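Local atomic coordinates of leucine-rich-repeat protein (Methanosarcina barkeri, PDB entry 4WNR), a protein that binds GDP and magnesium through its Roc domain, a small G-protein module, and may have serine/threonine kinase activity as a whole protein. Residues Glu41-Val47 and Lys91-Phe97. Sequence-based numbering, arbitrary orientation.
Sequences EVKVLLV and KVNFWDF
Lys91 lies beside Glu41 in two parallel strands, 36-47 and 88-96. Its aliphatic chain packs on Glu41 CG. The opposite charges come near, Glu41 OE2 to Lys91 NZ 4.2 Å, but form no salt bridge; Glu41 OE2 pairs with Lys215 instead. Lys91 O accepts only a weak bond from Val42 N. Val92 drops to the other face of the sheet, where its CG1 meets Val44 CG2 and also lies over one face of the Phe94 ring. Asn93 ties the strands with both backbone groups: its N bonds Val42 O at 3.0 Å, and its O takes Val44 N at 2.8 Å from above the carbonyl plane. Its amide stands almost at right angles (83°) to the Glu41 carboxylate, and ND2 bonds Leu256 O. Phe94 runs side by side with Val44, with CE1 3.5 Å from Val44 CG1. Leu46 CD2 reaches the CD1 corner of the same ring. Trp95 N bonds Val44 O almost straight, and Trp95 O accepts Leu46 N. Lys43 CD sits over the indole face, 3.6 Å from the centroid of the Trp95 five-membered ring, a CH-pi contact. With Lys43 CG anti to its own N (chi1 -173°), CG and CD lie over the pyrrole side. Lys43 NZ bonds Phe110 O. With an alanine here, the Lys43 methylenes would probably lose their flat support and a gap open beside Phe110, whose ring meets the indole. Asp96 OD2 bonds Thr55, a magnesium ligand. The Phe97 ring brings its edge to Leu45 CD2, 3.6 Å from CZ. This is the core of the P-loop G-domain fold: strand 36-47 lies between 88-96 and 116-121, strand 77-85 flanks 88-96, and helix 54-62 packs on Phe94 and Asp96.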
ATOM      1  N   GLU A  41     -11.082   8.853  -6.527  1.00 81.37           N
ATOM      2  CA  GLU A  41     -10.209   7.681  -6.409  1.00 79.19           C
ATOM      3  C   GLU A  41      -9.753   7.481  -4.971  1.00 78.53           C
ATOM      4  O   GLU A  41      -9.446   8.447  -4.271  1.00 78.22           O
ATOM      5  CB  GLU A  41      -8.984   7.796  -7.321  1.00 78.37           C
ATOM      6  CG  GLU A  41      -9.081   6.981  -8.602  1.00 78.96           C
ATOM      7  CD  GLU A  41      -7.731   6.700  -9.240  1.00 79.46           C
ATOM      8  OE1 GLU A  41      -6.695   6.846  -8.562  1.00 80.51           O
ATOM      9  OE2 GLU A  41      -7.705   6.317 -10.429  1.00 81.14           O
ATOM     10  N   VAL A  42      -9.713   6.220  -4.544  1.00 77.01           N
ATOM     11  CA  VAL A  42      -9.273   5.857  -3.197  1.00 75.27           C
ATOM     12  C   VAL A  42      -8.451   4.577  -3.255  1.00 73.64           C
ATOM     13  O   VAL A  42      -8.770   3.661  -4.014  1.00 74.06           O
ATOM     14  CB  VAL A  42     -10.462   5.602  -2.243  1.00 76.01           C
ATOM     15  CG1 VAL A  42      -9.990   5.574  -0.796  1.00 76.04           C
ATOM     16  CG2 VAL A  42     -11.546   6.653  -2.417  1.00 77.66           C
ATOM     17  N   LYS A  43      -7.396   4.522  -2.448  1.00 72.05           N
ATOM     18  CA  LYS A  43      -6.637   3.291  -2.256  1.00 70.94           C
ATOM     19  C   LYS A  43      -7.235   2.525  -1.080  1.00 68.24           C
ATOM     20  O   LYS A  43      -7.389   3.077   0.009  1.00 67.01           O
ATOM     21  CB  LYS A  43      -5.158   3.590  -1.996  1.00 72.03           C
ATOM     22  CG  LYS A  43      -4.287   2.342  -1.949  1.00 72.58           C
ATOM     23  CD  LYS A  43      -2.802   2.665  -2.033  1.00 72.83           C
ATOM     24  CE  LYS A  43      -2.288   3.287  -0.748  1.00 72.99           C
ATOM     25  NZ  LYS A  43      -0.840   3.620  -0.834  1.00 73.17           N
ATOM     26  N   VAL A  44      -7.584   1.262  -1.313  1.00 67.01           N
ATOM     27  CA  VAL A  44      -8.122   0.396  -0.264  1.00 66.99           C
ATOM     28  C   VAL A  44      -7.064  -0.635   0.116  1.00 66.38           C
ATOM     29  O   VAL A  44      -6.575  -1.378  -0.737  1.00 66.63           O
ATOM     30  CB  VAL A  44      -9.422  -0.305  -0.708  1.00 66.64           C
ATOM     31  CG1 VAL A  44      -9.926  -1.251   0.373  1.00 66.02           C
ATOM     32  CG2 VAL A  44     -10.493   0.725  -1.030  1.00 66.45           C
ATOM     33  N   LEU A  45      -6.725  -0.679   1.400  1.00 65.27           N
ATOM     34  CA  LEU A  45      -5.641  -1.525   1.896  1.00 64.65           C
ATOM     35  C   LEU A  45      -6.173  -2.705   2.705  1.00 63.63           C
ATOM     36  O   LEU A  45      -6.686  -2.525   3.811  1.00 62.07           O
ATOM     37  CB  LEU A  45      -4.687  -0.693   2.755  1.00 65.82           C
ATOM     38  CG  LEU A  45      -3.904   0.383   1.991  1.00 66.86           C
ATOM     39  CD1 LEU A  45      -3.486   1.518   2.910  1.00 67.22           C
ATOM     40  CD2 LEU A  45      -2.691  -0.218   1.296  1.00 67.27           C
ATOM     41  N   LEU A  46      -6.052  -3.906   2.140  1.00 63.49           N
ATOM     42  CA  LEU A  46      -6.394  -5.140   2.848  1.00 63.25           C
ATOM     43  C   LEU A  46      -5.259  -5.465   3.814  1.00 62.67           C
ATOM     44  O   LEU A  46      -4.151  -5.779   3.388  1.00 63.42           O
ATOM     45  CB  LEU A  46      -6.598  -6.304   1.866  1.00 64.33           C
ATOM     46  CG  LEU A  46      -7.895  -6.400   1.048  1.00 64.15           C
ATOM     47  CD1 LEU A  46      -9.098  -6.641   1.947  1.00 63.97           C
ATOM     48  CD2 LEU A  46      -8.107  -5.169   0.181  1.00 64.59           C
ATOM     49  N   VAL A  47      -5.528  -5.366   5.111  1.00 62.43           N
ATOM     50  CA  VAL A  47      -4.510  -5.638   6.132  1.00 62.73           C
ATOM     51  C   VAL A  47      -5.011  -6.631   7.178  1.00 63.24           C
ATOM     52  O   VAL A  47      -6.214  -6.819   7.353  1.00 62.01           O
ATOM     53  CB  VAL A  47      -4.014  -4.349   6.821  1.00 63.06           C
ATOM     54  CG1 VAL A  47      -3.250  -3.485   5.830  1.00 63.03           C
ATOM     55  CG2 VAL A  47      -5.166  -3.566   7.437  1.00 63.55           C
ATOM     56  N   LYS A  91     -13.834   5.079  -8.535  1.00 84.97           N
ATOM     57  CA  LYS A  91     -12.679   4.250  -8.886  1.00 83.20           C
ATOM     58  C   LYS A  91     -11.933   3.826  -7.619  1.00 80.45           C
ATOM     59  O   LYS A  91     -11.610   4.659  -6.774  1.00 78.27           O
ATOM     60  CB  LYS A  91     -11.751   5.018  -9.829  1.00 83.29           C
ATOM     61  CG  LYS A  91     -12.351   5.269 -11.207  1.00 84.87           C
ATOM     62  CD  LYS A  91     -11.851   6.564 -11.835  1.00 86.50           C
ATOM     63  CE  LYS A  91     -10.430   6.442 -12.359  1.00 86.70           C
ATOM     64  NZ  LYS A  91     -10.370   5.760 -13.681  1.00 87.62           N
ATOM     65  N   VAL A  92     -11.669   2.528  -7.496  1.00 78.50           N
ATOM     66  CA  VAL A  92     -11.067   1.962  -6.287  1.00 76.77           C
ATOM     67  C   VAL A  92      -9.830   1.138  -6.629  1.00 74.73           C
ATOM     68  O   VAL A  92      -9.840   0.351  -7.575  1.00 73.67           O
ATOM     69  CB  VAL A  92     -12.072   1.069  -5.530  1.00 77.02           C
ATOM     70  CG1 VAL A  92     -11.447   0.494  -4.267  1.00 77.47           C
ATOM     71  CG2 VAL A  92     -13.326   1.856  -5.180  1.00 76.54           C
ATOM     72  N   ASN A  93      -8.774   1.323  -5.841  1.00 73.84           N
ATOM     73  CA  ASN A  93      -7.534   0.560  -5.987  1.00 73.10           C
ATOM     74  C   ASN A  93      -7.303  -0.345  -4.776  1.00 70.90           C
ATOM     75  O   ASN A  93      -6.861   0.119  -3.723  1.00 69.19           O
ATOM     76  CB  ASN A  93      -6.351   1.511  -6.168  1.00 74.07           C
ATOM     77  CG  ASN A  93      -6.493   2.395  -7.395  1.00 74.65           C
ATOM     78  OD1 ASN A  93      -6.983   1.957  -8.436  1.00 75.20           O
ATOM     79  ND2 ASN A  93      -6.058   3.647  -7.279  1.00 74.94           N
ATOM     80  N   PHE A  94      -7.618  -1.629  -4.928  1.00 69.64           N
ATOM     81  CA  PHE A  94      -7.424  -2.605  -3.854  1.00 68.78           C
ATOM     82  C   PHE A  94      -5.972  -3.065  -3.806  1.00 67.05           C
ATOM     83  O   PHE A  94      -5.436  -3.527  -4.812  1.00 64.31           O
ATOM     84  CB  PHE A  94      -8.330  -3.823  -4.046  1.00 68.53           C
ATOM     85  CG  PHE A  94      -9.772  -3.572  -3.703  1.00 67.31           C
ATOM     86  CD1 PHE A  94     -10.171  -3.417  -2.383  1.00 66.36           C
ATOM     87  CD2 PHE A  94     -10.735  -3.514  -4.700  1.00 67.35           C
ATOM     88  CE1 PHE A  94     -11.501  -3.195  -2.067  1.00 66.85           C
ATOM     89  CE2 PHE A  94     -12.064  -3.293  -4.389  1.00 66.73           C
ATOM     90  CZ  PHE A  94     -12.449  -3.133  -3.072  1.00 66.66           C
ATOM     91  N   TRP A  95      -5.353  -2.937  -2.635  1.00 67.35           N
ATOM     92  CA  TRP A  95      -3.989  -3.414  -2.405  1.00 67.23           C
ATOM     93  C   TRP A  95      -4.006  -4.651  -1.511  1.00 66.84           C
ATOM     94  O   TRP A  95      -4.479  -4.601  -0.374  1.00 65.70           O
ATOM     95  CB  TRP A  95      -3.140  -2.315  -1.766  1.00 67.51           C
ATOM     96  CG  TRP A  95      -2.607  -1.323  -2.756  1.00 67.68           C
ATOM     97  CD1 TRP A  95      -3.334  -0.510  -3.570  1.00 67.27           C
ATOM     98  CD2 TRP A  95      -1.230  -1.043  -3.033  1.00 67.76           C
ATOM     99  NE1 TRP A  95      -2.499   0.262  -4.340  1.00 67.71           N
ATOM    100  CE2 TRP A  95      -1.201  -0.045  -4.030  1.00 67.93           C
ATOM    101  CE3 TRP A  95      -0.018  -1.538  -2.537  1.00 67.57           C
ATOM    102  CZ2 TRP A  95      -0.007   0.470  -4.542  1.00 68.52           C
ATOM    103  CZ3 TRP A  95       1.169  -1.027  -3.044  1.00 68.22           C
ATOM    104  CH2 TRP A  95       1.163  -0.032  -4.038  1.00 69.03           C
ATOM    105  N   ASP A  96      -3.487  -5.758  -2.040  1.00 67.95           N
ATOM    106  CA  ASP A  96      -3.462  -7.035  -1.325  1.00 67.13           C
ATOM    107  C   ASP A  96      -2.015  -7.460  -1.051  1.00 65.48           C
ATOM    108  O   ASP A  96      -1.234  -7.662  -1.983  1.00 64.93           O
ATOM    109  CB  ASP A  96      -4.188  -8.103  -2.149  1.00 67.28           C
ATOM    110  CG  ASP A  96      -4.647  -9.281  -1.311  1.00 67.53           C
ATOM    111  OD1 ASP A  96      -5.022  -9.076  -0.135  1.00 65.77           O
ATOM    112  OD2 ASP A  96      -4.647 -10.416  -1.839  1.00 67.94           O
ATOM    113  N   PHE A  97      -1.671  -7.589   0.227  1.00 64.35           N
ATOM    114  CA  PHE A  97      -0.312  -7.933   0.649  1.00 64.93           C
ATOM    115  C   PHE A  97      -0.199  -9.419   0.981  1.00 65.42           C
ATOM    116  O   PHE A  97      -0.982  -9.945   1.773  1.00 64.77           O
ATOM    117  CB  PHE A  97       0.090  -7.097   1.865  1.00 65.01           C
ATOM    118  CG  PHE A  97      -0.017  -5.614   1.642  1.00 65.29           C
ATOM    119  CD1 PHE A  97       0.903  -4.951   0.840  1.00 64.38           C
ATOM    120  CD2 PHE A  97      -1.039  -4.882   2.228  1.00 64.69           C
ATOM    121  CE1 PHE A  97       0.804  -3.587   0.628  1.00 64.04           C
ATOM    122  CE2 PHE A  97      -1.141  -3.518   2.020  1.00 64.71           C
ATOM    123  CZ  PHE A  97      -0.219  -2.869   1.219  1.00 64.09           C
TER
HETATM  124  O   HOH W   1      -3.573  -7.570   1.806  1.00 43.14           O